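Local atomic coordinates of prenylcyclase (Actinoplanes teichomyceticus, PDB entry 6IJ1), a protein that probably acts on isoprenoid substrates as a prenyl cyclase or prenyltransferase, with a largely helical chain resembling those of terpenoid cyclases. Residues Gly29-Tyr34 and Phe325-Thr330; Ser40-Thr45 and Gly80-Glu85; Ala63-Met68 and Glu102-Ser107; Gly156-Thr161 and Glu189-Trp194; Asp197-Thr202 and Ala250-Ala255. One frame throughout, in Å; residues are numbered along the deposited sequence.

Interaction 1 (Gly29-Tyr34 and Phe325-Thr330); sequences GRWVDY and FGLHTT
Asp33 sends its carboxylate, CG anti to the backbone N (chi1 -151°), into the start of helix 327-341, and the tight part of the contact gathers round it. Asp33 OD1 accepts Phe325 N at 2.8 Å on its syn side, somewhat out of plane. It also takes Tyr34 N from above the carboxylate plane, so two amides grip one oxygen. Asp33 OD2 meets His328 N at 3.1 Å, nearly along its C-O axis, and has a weak bond from Leu327 N. Beside the carboxylate, Leu327 CD1 lies 3.7 Å from Trp31 CB and 3.3 Å from Val32 O. Tyr34 OH lies over one face of the His328 ring near its rim, 4.0 Å from His328 CG, and bonds to Ala289 O. Toward solvent the contact loosens: Phe325 CB and CD2 lie 3.5 Å from Asp33 OD1, but the exposed ring otherwise approaches Val32 O and Tyr34 O beyond 4 Å. With Gly326 at the N-cap position, this seating of an N-terminal loop on the C-terminal helix is consistent with the closing seam of an alpha-alpha barrel.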
# COMPACT_ATOMS: atom_id res chain seq x y z
N GLY A 29 -3.86 5.28 -20.56
CA GLY A 29 -2.68 5.35 -19.71
C GLY A 29 -2.90 4.88 -18.28
O GLY A 29 -1.90 4.76 -17.54
N ARG A 30 -4.14 4.64 -17.86
CA ARG A 30 -4.38 4.29 -16.47
C ARG A 30 -4.08 2.79 -16.25
O ARG A 30 -3.83 2.02 -17.18
CB ARG A 30 -5.80 4.63 -16.05
CG ARG A 30 -6.85 3.76 -16.60
CD ARG A 30 -8.29 4.27 -16.36
NE ARG A 30 -9.26 3.16 -16.48
CZ ARG A 30 -9.79 2.74 -17.64
NH1 ARG A 30 -9.45 3.36 -18.78
NH2 ARG A 30 -10.64 1.71 -17.65
N TRP A 31 -4.00 2.40 -14.98
CA TRP A 31 -3.90 0.98 -14.64
C TRP A 31 -5.09 0.62 -13.77
O TRP A 31 -5.54 1.42 -12.93
CB TRP A 31 -2.62 0.67 -13.89
CG TRP A 31 -1.40 0.81 -14.71
CD1 TRP A 31 -0.87 -0.13 -15.55
CD2 TRP A 31 -0.52 1.95 -14.79
NE1 TRP A 31 0.29 0.33 -16.14
CE2 TRP A 31 0.53 1.62 -15.69
CE3 TRP A 31 -0.49 3.22 -14.16
CZ2 TRP A 31 1.58 2.52 -16.04
CZ3 TRP A 31 0.56 4.11 -14.49
CH2 TRP A 31 1.57 3.75 -15.40
N VAL A 32 -5.58 -0.62 -13.92
CA VAL A 32 -6.66 -1.11 -13.06
C VAL A 32 -6.28 -2.49 -12.51
O VAL A 32 -5.53 -3.24 -13.13
CB VAL A 32 -8.04 -1.19 -13.75
CG1 VAL A 32 -8.39 0.21 -14.41
CG2 VAL A 32 -8.05 -2.30 -14.83
N ASP A 33 -6.76 -2.78 -11.32
CA ASP A 33 -6.51 -4.10 -10.75
C ASP A 33 -7.57 -4.37 -9.69
O ASP A 33 -8.34 -3.50 -9.30
CB ASP A 33 -5.10 -4.21 -10.14
CG ASP A 33 -4.52 -5.62 -10.18
OD1 ASP A 33 -5.28 -6.57 -10.41
OD2 ASP A 33 -3.28 -5.72 -9.91
N TYR A 34 -7.59 -5.62 -9.21
CA TYR A 34 -8.60 -6.14 -8.30
C TYR A 34 -9.94 -6.32 -9.01
O TYR A 34 -10.12 -5.90 -10.16
CB TYR A 34 -8.72 -5.33 -6.98
CG TYR A 34 -7.51 -5.50 -6.09
CD1 TYR A 34 -6.39 -4.69 -6.25
CD2 TYR A 34 -7.48 -6.50 -5.15
CE1 TYR A 34 -5.25 -4.87 -5.44
CE2 TYR A 34 -6.33 -6.71 -4.33
CZ TYR A 34 -5.26 -5.88 -4.49
OH TYR A 34 -4.11 -6.06 -3.72
N PHE A 325 -4.91 -9.06 -11.61
CA PHE A 325 -4.06 -8.94 -12.79
C PHE A 325 -2.59 -8.84 -12.46
O PHE A 325 -1.76 -8.70 -13.37
CB PHE A 325 -4.56 -7.74 -13.62
CG PHE A 325 -5.97 -7.92 -14.03
CD1 PHE A 325 -6.29 -8.93 -14.89
CD2 PHE A 325 -6.95 -7.13 -13.49
CE1 PHE A 325 -7.66 -9.09 -15.26
CE2 PHE A 325 -8.31 -7.30 -13.83
CZ PHE A 325 -8.64 -8.28 -14.72
N GLY A 326 -2.22 -8.91 -11.15
CA GLY A 326 -0.83 -8.93 -10.75
C GLY A 326 -0.12 -7.59 -10.80
O GLY A 326 1.10 -7.54 -10.59
N LEU A 327 -0.87 -6.50 -11.00
CA LEU A 327 -0.17 -5.20 -11.12
C LEU A 327 0.30 -4.73 -9.74
O LEU A 327 1.41 -4.21 -9.60
CB LEU A 327 -1.05 -4.11 -11.75
CG LEU A 327 -1.82 -4.40 -13.04
CD1 LEU A 327 -2.26 -3.01 -13.62
CD2 LEU A 327 -1.03 -5.14 -14.05
N HIS A 328 -0.54 -4.89 -8.71
CA HIS A 328 -0.13 -4.41 -7.40
C HIS A 328 1.07 -5.18 -6.90
O HIS A 328 2.05 -4.59 -6.43
CB HIS A 328 -1.33 -4.53 -6.44
CG HIS A 328 -1.17 -3.77 -5.16
ND1 HIS A 328 -0.21 -4.09 -4.23
CD2 HIS A 328 -1.83 -2.70 -4.68
CE1 HIS A 328 -0.30 -3.25 -3.22
NE2 HIS A 328 -1.27 -2.38 -3.46
N THR A 329 1.04 -6.50 -7.05
CA THR A 329 2.20 -7.31 -6.62
C THR A 329 3.44 -6.92 -7.38
O THR A 329 4.51 -6.73 -6.80
CB THR A 329 1.92 -8.82 -6.84
OG1 THR A 329 0.80 -9.25 -6.07
CG2 THR A 329 3.15 -9.68 -6.45
N THR A 330 3.34 -6.79 -8.69
CA THR A 330 4.54 -6.50 -9.48
C THR A 330 5.10 -5.13 -9.11
O THR A 330 6.32 -5.00 -8.98
CB THR A 330 4.16 -6.58 -10.96
OG1 THR A 330 3.75 -7.91 -11.24
CG2 THR A 330 5.39 -6.23 -11.84

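Interaction 2 (Ser40-Thr45 and Gly80-Glu85); sequences SDDWIT and GWNYSE
Ser40 CB sits over the centre of the Tyr83 ring, 3.5 Å from its centroid and 9° off the normal, a CH-pi contact. Ser40 OG donates to Tyr83 O at 2.7 Å, in the carbonyl plane on a lone pair. Asp41 N reaches the same Tyr83 O more nearly in line with C=O, at 2.9 Å. Trp43 N adds a weak bond to Asn82 O, and Trp43 CE3 packs 3.9 Å from Tyr83 CD2. Asp42 OD2 stands at the edge of the Trp81 ring, in its plane, 3.7 Å from Trp81 CD1. Farther out, Gly38 O and Leu36 N hold Tyr83 OH, Glu89 holds Asn82 ND2, and a water joins Asp41 OD2 to Glu85 N. A leucine in place of Tyr83 would probably deprive Ser40 CB of its flat support and leave Gly38 O and Leu36 N without the hydroxyl. Bonding thus concentrates on Tyr83 O just ahead of helix 42-52 and leaves the buried Asn82 N without a partner, while the Asp41 carboxylate is bonded to water.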
# COMPACT_ATOMS: atom_id res chain seq x y z
N SER A 40 -10.24 -1.49 -9.51
CA SER A 40 -9.94 -0.15 -8.97
C SER A 40 -9.22 0.63 -10.07
O SER A 40 -8.43 0.03 -10.77
CB SER A 40 -9.05 -0.26 -7.76
OG SER A 40 -8.40 0.98 -7.53
N ASP A 41 -9.51 1.93 -10.19
CA ASP A 41 -8.77 2.75 -11.18
C ASP A 41 -7.84 3.74 -10.47
O ASP A 41 -6.65 3.60 -10.61
CB ASP A 41 -9.68 3.43 -12.20
CG ASP A 41 -10.95 4.05 -11.65
OD1 ASP A 41 -10.98 4.39 -10.46
OD2 ASP A 41 -11.88 4.21 -12.43
N ASP A 42 -8.39 4.68 -9.70
CA ASP A 42 -7.56 5.76 -9.08
C ASP A 42 -6.50 5.20 -8.13
O ASP A 42 -5.34 5.58 -8.25
CB ASP A 42 -8.45 6.84 -8.46
CG ASP A 42 -9.28 7.56 -9.51
OD1 ASP A 42 -9.02 7.38 -10.69
OD2 ASP A 42 -10.18 8.28 -9.12
N TRP A 43 -6.90 4.37 -7.18
CA TRP A 43 -5.95 3.80 -6.23
C TRP A 43 -4.83 3.08 -6.97
O TRP A 43 -3.64 3.36 -6.78
CB TRP A 43 -6.69 2.87 -5.27
CG TRP A 43 -5.76 1.95 -4.52
CD1 TRP A 43 -4.53 2.25 -3.93
CD2 TRP A 43 -5.98 0.55 -4.26
NE1 TRP A 43 -4.01 1.12 -3.32
CE2 TRP A 43 -4.89 0.07 -3.52
CE3 TRP A 43 -7.02 -0.34 -4.60
CZ2 TRP A 43 -4.78 -1.27 -3.09
CZ3 TRP A 43 -6.93 -1.67 -4.16
CH2 TRP A 43 -5.81 -2.14 -3.44
N ILE A 44 -5.18 2.13 -7.86
CA ILE A 44 -4.15 1.33 -8.51
C ILE A 44 -3.30 2.17 -9.45
O ILE A 44 -2.10 1.95 -9.56
CB ILE A 44 -4.82 0.14 -9.24
CG1 ILE A 44 -5.38 -0.82 -8.18
CG2 ILE A 44 -3.86 -0.62 -10.16
CD1 ILE A 44 -4.29 -1.48 -7.26
N THR A 45 -3.93 3.10 -10.20
CA THR A 45 -3.14 3.98 -11.06
C THR A 45 -2.11 4.75 -10.25
O THR A 45 -0.95 4.84 -10.67
CB THR A 45 -4.10 4.92 -11.78
OG1 THR A 45 -4.92 4.16 -12.70
CG2 THR A 45 -3.35 5.97 -12.59
N GLY A 80 -10.94 14.22 -2.20
CA GLY A 80 -10.45 12.85 -2.16
C GLY A 80 -10.50 12.10 -3.48
O GLY A 80 -11.07 12.53 -4.50
N TRP A 81 -9.87 10.91 -3.45
CA TRP A 81 -9.95 9.92 -4.52
C TRP A 81 -10.42 8.60 -3.93
O TRP A 81 -10.57 8.49 -2.72
CB TRP A 81 -8.60 9.74 -5.16
CG TRP A 81 -8.17 10.89 -6.05
CD1 TRP A 81 -8.20 10.92 -7.43
CD2 TRP A 81 -7.50 12.10 -5.62
NE1 TRP A 81 -7.64 12.14 -7.87
CE2 TRP A 81 -7.21 12.84 -6.78
CE3 TRP A 81 -7.14 12.61 -4.37
CZ2 TRP A 81 -6.53 14.08 -6.74
CZ3 TRP A 81 -6.46 13.87 -4.32
CH2 TRP A 81 -6.19 14.56 -5.50
N ASN A 82 -10.68 7.60 -4.82
CA ASN A 82 -11.38 6.38 -4.38
C ASN A 82 -10.79 5.13 -5.01
O ASN A 82 -9.89 5.18 -5.84
CB ASN A 82 -12.90 6.50 -4.65
CG ASN A 82 -13.19 6.84 -6.08
OD1 ASN A 82 -12.53 6.41 -7.03
ND2 ASN A 82 -14.23 7.64 -6.25
N TYR A 83 -11.31 3.97 -4.57
CA TYR A 83 -10.98 2.72 -5.25
C TYR A 83 -11.41 2.81 -6.70
O TYR A 83 -10.65 2.49 -7.61
CB TYR A 83 -11.73 1.55 -4.51
CG TYR A 83 -11.75 0.15 -5.19
CD1 TYR A 83 -12.63 -0.13 -6.25
CD2 TYR A 83 -10.89 -0.84 -4.79
CE1 TYR A 83 -12.64 -1.38 -6.87
CE2 TYR A 83 -10.90 -2.10 -5.39
CZ TYR A 83 -11.77 -2.36 -6.43
OH TYR A 83 -11.75 -3.61 -7.02
N SER A 84 -12.69 3.18 -6.89
CA SER A 84 -13.27 3.48 -8.19
C SER A 84 -14.57 4.20 -7.86
O SER A 84 -14.92 4.35 -6.69
CB SER A 84 -13.56 2.21 -9.01
OG SER A 84 -14.71 1.59 -8.45
N GLU A 85 -15.32 4.58 -8.89
CA GLU A 85 -16.58 5.29 -8.66
C GLU A 85 -17.61 4.48 -7.85
O GLU A 85 -18.58 5.05 -7.32
CB GLU A 85 -17.12 5.71 -10.03
CG GLU A 85 -17.47 4.49 -10.88
CD GLU A 85 -18.04 4.85 -12.25
OE1 GLU A 85 -17.99 6.04 -12.63
OE2 GLU A 85 -18.56 3.94 -12.92
O HOH W 1 -12.57 6.77 -9.69
O HOH W 2 -14.25 4.84 -11.74

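Interaction 3 (Ala63-Met68 and Glu102-Ser107); sequences AGRAAM and ELLGRS
Met68 and Leu104 pack alongside one another, and following the methionine outward shows how helix 58-71 meets the end of helix 91-104. Met68 CB lies 3.6 Å from Leu104 CD1. Met68 CG, anti to the backbone N, is 3.9 Å from Leu104 CD1 and also comes 3.5 Å from Arg106 NH1. Bends at chi2 and chi3 (-93°) then turn SD and CE away from the line of CB and CG; the side chain as a whole also packs against Val97, Leu100 and Ala101 of helix 91-104 and against Trp111. The other methyl of Leu104, CD2, lies over the centre of the Arg65 guanidinium, 3.6 Å from Arg65 CZ, an apolar group resting on the flat face of a charged one, while Arg65 NH1 bonds back to Gly61 O. Gly105, with positive phi (75°), ends the helix in a Schellman motif, and the chain beyond it brings Arg106 back toward Met68. A water in the plane of the Arg106 guanidinium takes Arg106 NH1 at 2.9 Å and gives a weak bond to Arg65 O; salt bridges to Asp69 and Glu109 hold the arginine further. The contact is partly buried, near the outside of the chain: helix 58-71 turns Ala67 to helix 42-52 and Met68 to helix 91-104, and Leu104 also touches Val53 in the loop after helix 42-52.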
# COMPACT_ATOMS: atom_id res chain seq x y z
N ALA A 63 5.27 7.33 -18.16
CA ALA A 63 3.97 6.75 -17.90
C ALA A 63 3.46 7.17 -16.53
O ALA A 63 2.28 7.43 -16.36
CB ALA A 63 4.05 5.24 -18.01
N GLY A 64 4.38 7.29 -15.56
CA GLY A 64 3.96 7.74 -14.23
C GLY A 64 3.51 9.19 -14.22
O GLY A 64 2.51 9.55 -13.58
N ARG A 65 4.20 10.05 -15.01
CA ARG A 65 3.77 11.45 -15.11
C ARG A 65 2.45 11.59 -15.86
O ARG A 65 1.58 12.39 -15.47
CB ARG A 65 4.88 12.28 -15.78
CG ARG A 65 6.06 12.47 -14.91
CD ARG A 65 7.29 13.00 -15.67
NE ARG A 65 8.35 13.30 -14.70
CZ ARG A 65 9.07 12.41 -14.00
NH1 ARG A 65 8.88 11.10 -14.15
NH2 ARG A 65 9.99 12.84 -13.13
N ALA A 66 2.24 10.76 -16.90
CA ALA A 66 0.96 10.75 -17.59
C ALA A 66 -0.18 10.38 -16.63
O ALA A 66 -1.27 10.95 -16.67
CB ALA A 66 1.05 9.80 -18.78
N ALA A 67 0.07 9.41 -15.74
CA ALA A 67 -0.93 9.01 -14.77
C ALA A 67 -1.25 10.12 -13.78
O ALA A 67 -2.41 10.30 -13.39
CB ALA A 67 -0.42 7.77 -14.00
N MET A 68 -0.22 10.86 -13.31
CA MET A 68 -0.50 12.00 -12.45
C MET A 68 -1.43 12.99 -13.15
O MET A 68 -2.40 13.45 -12.55
CB MET A 68 0.81 12.68 -12.06
CG MET A 68 0.59 13.89 -11.16
SD MET A 68 0.49 13.58 -9.38
CE MET A 68 -1.23 13.40 -9.11
N GLU A 102 4.03 14.19 -4.45
CA GLU A 102 5.30 14.50 -3.76
C GLU A 102 6.45 13.92 -4.52
O GLU A 102 7.50 14.55 -4.66
CB GLU A 102 5.25 13.99 -2.31
CG GLU A 102 4.27 14.80 -1.47
CD GLU A 102 4.47 14.69 0.05
OE1 GLU A 102 5.28 13.83 0.50
OE2 GLU A 102 3.81 15.45 0.80
N LEU A 103 6.31 12.68 -5.02
CA LEU A 103 7.44 12.08 -5.75
C LEU A 103 7.78 12.89 -7.00
O LEU A 103 8.95 12.93 -7.40
CB LEU A 103 7.11 10.63 -6.14
CG LEU A 103 7.02 9.66 -4.97
CD1 LEU A 103 6.41 8.37 -5.47
CD2 LEU A 103 8.42 9.33 -4.51
N LEU A 104 6.79 13.56 -7.59
CA LEU A 104 6.96 14.33 -8.82
C LEU A 104 7.23 15.81 -8.57
O LEU A 104 7.38 16.56 -9.53
CB LEU A 104 5.70 14.19 -9.69
CG LEU A 104 5.60 12.77 -10.29
CD1 LEU A 104 4.31 12.61 -11.10
CD2 LEU A 104 6.82 12.46 -11.22
N GLY A 105 7.27 16.25 -7.33
CA GLY A 105 7.49 17.67 -7.02
C GLY A 105 6.31 18.55 -7.28
O GLY A 105 6.47 19.77 -7.43
N ARG A 106 5.11 17.97 -7.37
CA ARG A 106 3.91 18.71 -7.76
C ARG A 106 2.96 18.95 -6.61
O ARG A 106 1.85 19.48 -6.81
CB ARG A 106 3.19 17.95 -8.88
CG ARG A 106 3.95 17.93 -10.17
CD ARG A 106 3.07 17.35 -11.27
NE ARG A 106 1.83 18.11 -11.45
CZ ARG A 106 0.89 17.81 -12.35
NH1 ARG A 106 1.07 16.76 -13.15
NH2 ARG A 106 -0.21 18.55 -12.43
N SER A 107 3.34 18.58 -5.38
CA SER A 107 2.41 18.64 -4.26
C SER A 107 2.18 20.04 -3.70
O SER A 107 1.32 20.17 -2.83
CB SER A 107 2.86 17.71 -3.12
OG SER A 107 4.05 18.24 -2.54
O HOH W 3 3.18 15.01 -13.95

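Interaction 4 (Gly156-Thr161 and Glu189-Trp194)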
# COMPACT_ATOMS: atom_id res chain seq x y z
N GLY A 156 -9.49 3.98 13.43
CA GLY A 156 -8.09 4.18 13.04
C GLY A 156 -7.52 2.89 12.47
O GLY A 156 -7.65 1.82 13.06
N HIS A 157 -6.79 3.03 11.36
CA HIS A 157 -6.25 1.85 10.66
C HIS A 157 -4.74 2.03 10.56
O HIS A 157 -4.25 2.99 9.94
CB HIS A 157 -6.85 1.77 9.30
CG HIS A 157 -8.33 1.50 9.36
ND1 HIS A 157 -9.22 1.98 8.44
CD2 HIS A 157 -9.05 0.74 10.23
CE1 HIS A 157 -10.46 1.59 8.77
NE2 HIS A 157 -10.38 0.84 9.86
N VAL A 158 -4.00 1.06 11.12
CA VAL A 158 -2.55 1.25 11.21
C VAL A 158 -1.90 1.18 9.82
O VAL A 158 -0.90 1.88 9.57
CB VAL A 158 -1.94 0.21 12.18
CG1 VAL A 158 -0.42 0.30 12.19
CG2 VAL A 158 -2.45 0.44 13.59
N CYS A 159 -2.42 0.36 8.89
CA CYS A 159 -1.82 0.31 7.54
C CYS A 159 -2.00 1.61 6.76
O CYS A 159 -1.08 2.06 6.08
CB CYS A 159 -2.47 -0.88 6.76
SG CYS A 159 -4.32 -0.94 6.90
N VAL A 160 -3.17 2.24 6.88
CA VAL A 160 -3.40 3.53 6.23
C VAL A 160 -2.56 4.59 6.91
O VAL A 160 -1.95 5.43 6.24
CB VAL A 160 -4.90 3.85 6.29
CG1 VAL A 160 -5.16 5.24 5.73
CG2 VAL A 160 -5.70 2.74 5.51
N THR A 161 -2.51 4.54 8.24
CA THR A 161 -1.67 5.51 8.97
C THR A 161 -0.23 5.36 8.55
O THR A 161 0.48 6.36 8.32
CB THR A 161 -1.80 5.27 10.46
OG1 THR A 161 -3.17 5.30 10.83
CG2 THR A 161 -1.03 6.34 11.27
N GLU A 189 6.89 -5.37 14.63
CA GLU A 189 6.05 -5.13 13.47
C GLU A 189 4.87 -4.25 13.79
O GLU A 189 4.46 -4.04 14.94
CB GLU A 189 5.53 -6.46 12.92
CG GLU A 189 4.32 -7.05 13.60
CD GLU A 189 4.64 -7.86 14.85
OE1 GLU A 189 5.65 -7.61 15.57
OE2 GLU A 189 3.82 -8.78 15.11
N TRP A 190 4.24 -3.76 12.72
CA TRP A 190 2.96 -3.09 12.86
C TRP A 190 1.87 -3.97 12.29
O TRP A 190 2.07 -4.57 11.24
CB TRP A 190 2.92 -1.77 12.10
CG TRP A 190 3.64 -0.60 12.78
CD1 TRP A 190 3.03 0.33 13.57
CD2 TRP A 190 5.03 -0.23 12.70
NE1 TRP A 190 3.94 1.28 13.98
CE2 TRP A 190 5.18 0.95 13.49
CE3 TRP A 190 6.16 -0.82 12.13
CZ2 TRP A 190 6.40 1.60 13.66
CZ3 TRP A 190 7.40 -0.14 12.25
CH2 TRP A 190 7.49 1.06 13.03
N PRO A 191 0.70 -3.97 12.89
CA PRO A 191 -0.43 -4.70 12.34
C PRO A 191 -1.08 -3.91 11.20
O PRO A 191 -0.87 -2.72 11.05
CB PRO A 191 -1.36 -4.79 13.55
CG PRO A 191 -1.16 -3.47 14.20
CD PRO A 191 0.34 -3.26 14.15
N ALA A 192 -1.89 -4.61 10.40
CA ALA A 192 -2.61 -4.02 9.28
C ALA A 192 -4.09 -4.28 9.49
O ALA A 192 -4.47 -5.30 10.06
CB ALA A 192 -2.20 -4.63 7.93
N TYR A 193 -4.94 -3.37 9.00
CA TYR A 193 -6.37 -3.62 9.00
C TYR A 193 -6.79 -4.33 7.72
O TYR A 193 -7.40 -5.41 7.79
CB TYR A 193 -7.11 -2.29 9.14
CG TYR A 193 -8.62 -2.42 9.32
CD1 TYR A 193 -9.18 -2.79 10.57
CD2 TYR A 193 -9.50 -2.14 8.25
CE1 TYR A 193 -10.59 -2.84 10.71
CE2 TYR A 193 -10.90 -2.17 8.42
CZ TYR A 193 -11.41 -2.54 9.66
OH TYR A 193 -12.79 -2.57 9.76
N TRP A 194 -6.42 -3.79 6.56
CA TRP A 194 -6.90 -4.29 5.29
C TRP A 194 -6.05 -5.41 4.70
O TRP A 194 -6.37 -5.84 3.58
CB TRP A 194 -7.01 -3.16 4.24
CG TRP A 194 -7.94 -2.03 4.66
CD1 TRP A 194 -7.58 -0.79 5.06
CD2 TRP A 194 -9.38 -2.06 4.62
NE1 TRP A 194 -8.72 -0.02 5.30
CE2 TRP A 194 -9.83 -0.79 5.05
CE3 TRP A 194 -10.31 -3.03 4.27
CZ2 TRP A 194 -11.16 -0.46 5.14
CZ3 TRP A 194 -11.66 -2.71 4.35
CH2 TRP A 194 -12.07 -1.44 4.80
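Cys159 SG stands between its backbone N and carbonyl carbon (chi1 47°), which aims the sulfur at the backbone of 189-194, and Tyr193 holds CG anti to its backbone N (chi1 -173°), laying its ring against one face of His157. Tyr193 N reaches Cys159 SG at 3.3 Å and Trp194 N reaches it at 3.6 Å, so two successive amides share one acceptor. The His157 and Tyr193 rings form a face-to-face stack with centroids 3.9 Å apart and planes at 20°, His157 NE2 lying over the centre of the tyrosine ring. Trp194 turns an edge toward the face of His157, a T-shaped pair with the centroid of its five-membered ring 5.1 Å away, and the three rings make an aromatic cluster. Thr131 OG1 pairs with both His157 ND1 and Trp194 NE1, while Gly152 O takes His157 NE2, which fixes the rotation of the imidazole. Next to Cys159 in the chain, Val158 CG1 lies 3.3 Å from Pro191 O and 3.7 Å from Trp190 CD1. Trp190 NE1 bonds to Leu180 O and its side chain touches Gln184, an arrangement consistent with the QW motif of terpenoid cyclases. Chemically, a soft sulfur acceptor and stacked rings join the start of helix 158-164 to this loop, a buried, mostly apolar seam that leaves the ring nitrogens and the Tyr193 hydroxyl with partners.

Interaction 5 (Asp197-Thr202 and Ala250-Ala255); sequences DPELST and ALALRA
Two neighbouring helices that run the same way, as in the inner ring of an alpha-alpha barrel, meet here through Leu200 and Leu251. The axes of segments 198-202 and 250-255 approach to 8.4 Å and diverge by 34°, and no hydrogen bond crosses between them. Leu251 is the central residue. Leu251 CB lies 3.5 Å from Glu199 O and 3.7 Å from Glu199 CB, so the leucine starts out against the backbone of the partner helix. Leu251 CD1 then meets Leu200 CA at 3.7 Å and Leu200 CB at 3.8 Å, and Leu251 CD2 touches Leu200 CD2 at 4.0 Å, the two leucines running abreast. An alanine in place of Leu251 would probably open a gap beside Leu200 and leave its CB and CD2 without their methyl partners. One turn on, Thr202 CG2 and Ala255 CB meet at 4.1 Å. With OG1 turned to Pro198 O, which it reaches from above the carbonyl plane, and also met by Trp190 N, Thr202 presents its methyl to Ala255. Glu199 packs with CB, then bends at chi2 (79°) and carries its carboxylate away to a salt bridge with Arg229. Helix 216-229 covers one flank, touching Glu199, Thr202 and Ala255, and helix 327-341 reaches Leu251 through Thr332, so helix 246-256 is in touch with helices 198-209, 216-229 and 327-341.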
# COMPACT_ATOMS: atom_id res chain seq x y z
N ASP A 197 -0.93 -9.62 5.41
CA ASP A 197 0.49 -9.68 5.69
C ASP A 197 0.90 -8.44 6.50
O ASP A 197 0.86 -7.35 5.95
CB ASP A 197 1.29 -9.73 4.39
CG ASP A 197 0.94 -10.94 3.54
OD1 ASP A 197 0.97 -12.09 4.05
OD2 ASP A 197 0.63 -10.75 2.34
N PRO A 198 1.34 -8.58 7.75
CA PRO A 198 1.82 -7.42 8.50
C PRO A 198 3.09 -6.85 7.90
O PRO A 198 3.46 -5.71 8.27
CB PRO A 198 2.06 -7.98 9.90
CG PRO A 198 2.36 -9.44 9.68
CD PRO A 198 1.38 -9.82 8.53
N GLU A 199 3.76 -7.58 6.99
CA GLU A 199 4.85 -6.96 6.26
C GLU A 199 4.42 -5.68 5.54
O GLU A 199 5.25 -4.81 5.31
CB GLU A 199 5.43 -7.94 5.24
CG GLU A 199 6.15 -9.19 5.87
CD GLU A 199 5.22 -10.29 6.35
OE1 GLU A 199 3.98 -10.17 6.30
OE2 GLU A 199 5.77 -11.30 6.86
N LEU A 200 3.15 -5.58 5.10
CA LEU A 200 2.74 -4.39 4.38
C LEU A 200 2.73 -3.18 5.29
O LEU A 200 3.38 -2.18 4.96
CB LEU A 200 1.36 -4.67 3.75
CG LEU A 200 0.66 -3.55 2.99
CD1 LEU A 200 0.06 -2.36 3.91
CD2 LEU A 200 1.53 -3.00 1.88
N SER A 201 2.03 -3.25 6.44
CA SER A 201 2.01 -2.09 7.34
C SER A 201 3.41 -1.78 7.83
O SER A 201 3.80 -0.62 7.95
CB SER A 201 1.06 -2.37 8.50
OG SER A 201 1.20 -3.77 8.91
N THR A 202 4.21 -2.83 8.07
CA THR A 202 5.56 -2.60 8.62
C THR A 202 6.46 -1.90 7.63
O THR A 202 7.20 -0.93 7.99
CB THR A 202 6.16 -3.95 9.08
OG1 THR A 202 5.27 -4.49 10.06
CG2 THR A 202 7.57 -3.78 9.70
N ALA A 250 8.89 -9.05 -0.80
CA ALA A 250 9.30 -7.71 -1.19
C ALA A 250 9.14 -6.71 -0.04
O ALA A 250 10.04 -5.88 0.20
CB ALA A 250 8.45 -7.25 -2.39
N LEU A 251 8.03 -6.82 0.68
CA LEU A 251 7.80 -5.90 1.79
C LEU A 251 8.76 -6.18 2.93
O LEU A 251 9.25 -5.22 3.54
CB LEU A 251 6.33 -6.01 2.24
CG LEU A 251 5.39 -5.50 1.18
CD1 LEU A 251 3.98 -6.10 1.40
CD2 LEU A 251 5.34 -3.95 1.13
N ALA A 252 9.06 -7.45 3.23
CA ALA A 252 10.04 -7.70 4.29
C ALA A 252 11.40 -7.16 3.89
O ALA A 252 12.08 -6.57 4.75
CB ALA A 252 10.13 -9.22 4.56
N LEU A 253 11.83 -7.36 2.63
CA LEU A 253 13.09 -6.78 2.16
C LEU A 253 13.13 -5.28 2.46
O LEU A 253 14.12 -4.75 3.00
CB LEU A 253 13.22 -7.07 0.65
CG LEU A 253 14.52 -6.72 -0.05
CD1 LEU A 253 14.53 -7.41 -1.42
CD2 LEU A 253 14.67 -5.18 -0.27
N ARG A 254 12.04 -4.59 2.11
CA ARG A 254 12.00 -3.13 2.26
C ARG A 254 12.05 -2.72 3.72
O ARG A 254 12.73 -1.71 4.02
CB ARG A 254 10.72 -2.63 1.61
CG ARG A 254 10.84 -2.60 0.11
CD ARG A 254 9.49 -2.49 -0.61
NE ARG A 254 8.86 -1.20 -0.25
CZ ARG A 254 7.66 -0.86 -0.69
NH1 ARG A 254 6.98 -1.69 -1.49
NH2 ARG A 254 7.16 0.31 -0.30
N ALA A 255 11.47 -3.51 4.63
CA ALA A 255 11.55 -3.19 6.06
C ALA A 255 12.97 -3.41 6.58
O ALA A 255 13.49 -2.60 7.40
CB ALA A 255 10.51 -4.01 6.83

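Overall arrangement
Interactions 1, 2, 4 and 5 are buried, whereas interaction 3, farthest from the chain centre, is only partly so and mixes charge with apolar packing. Interaction 1 joins the two ends of the chain and encloses the other four along the sequence. It touches interaction 2 through Asp33 O and Ser40 N, and interaction 3 through Trp31 on Ala67; interactions 2 and 3 meet where Thr45 of helix 42-52 packs on Ala67 of helix 58-71. Interactions 4 and 5 adjoin, Trp190 bonding to Ser201 and Thr202. Loops meeting helix starts use amides with carboxylate, carbonyl or sulfur acceptors; the helix pair of interaction 5 relies on aliphatic packing alone.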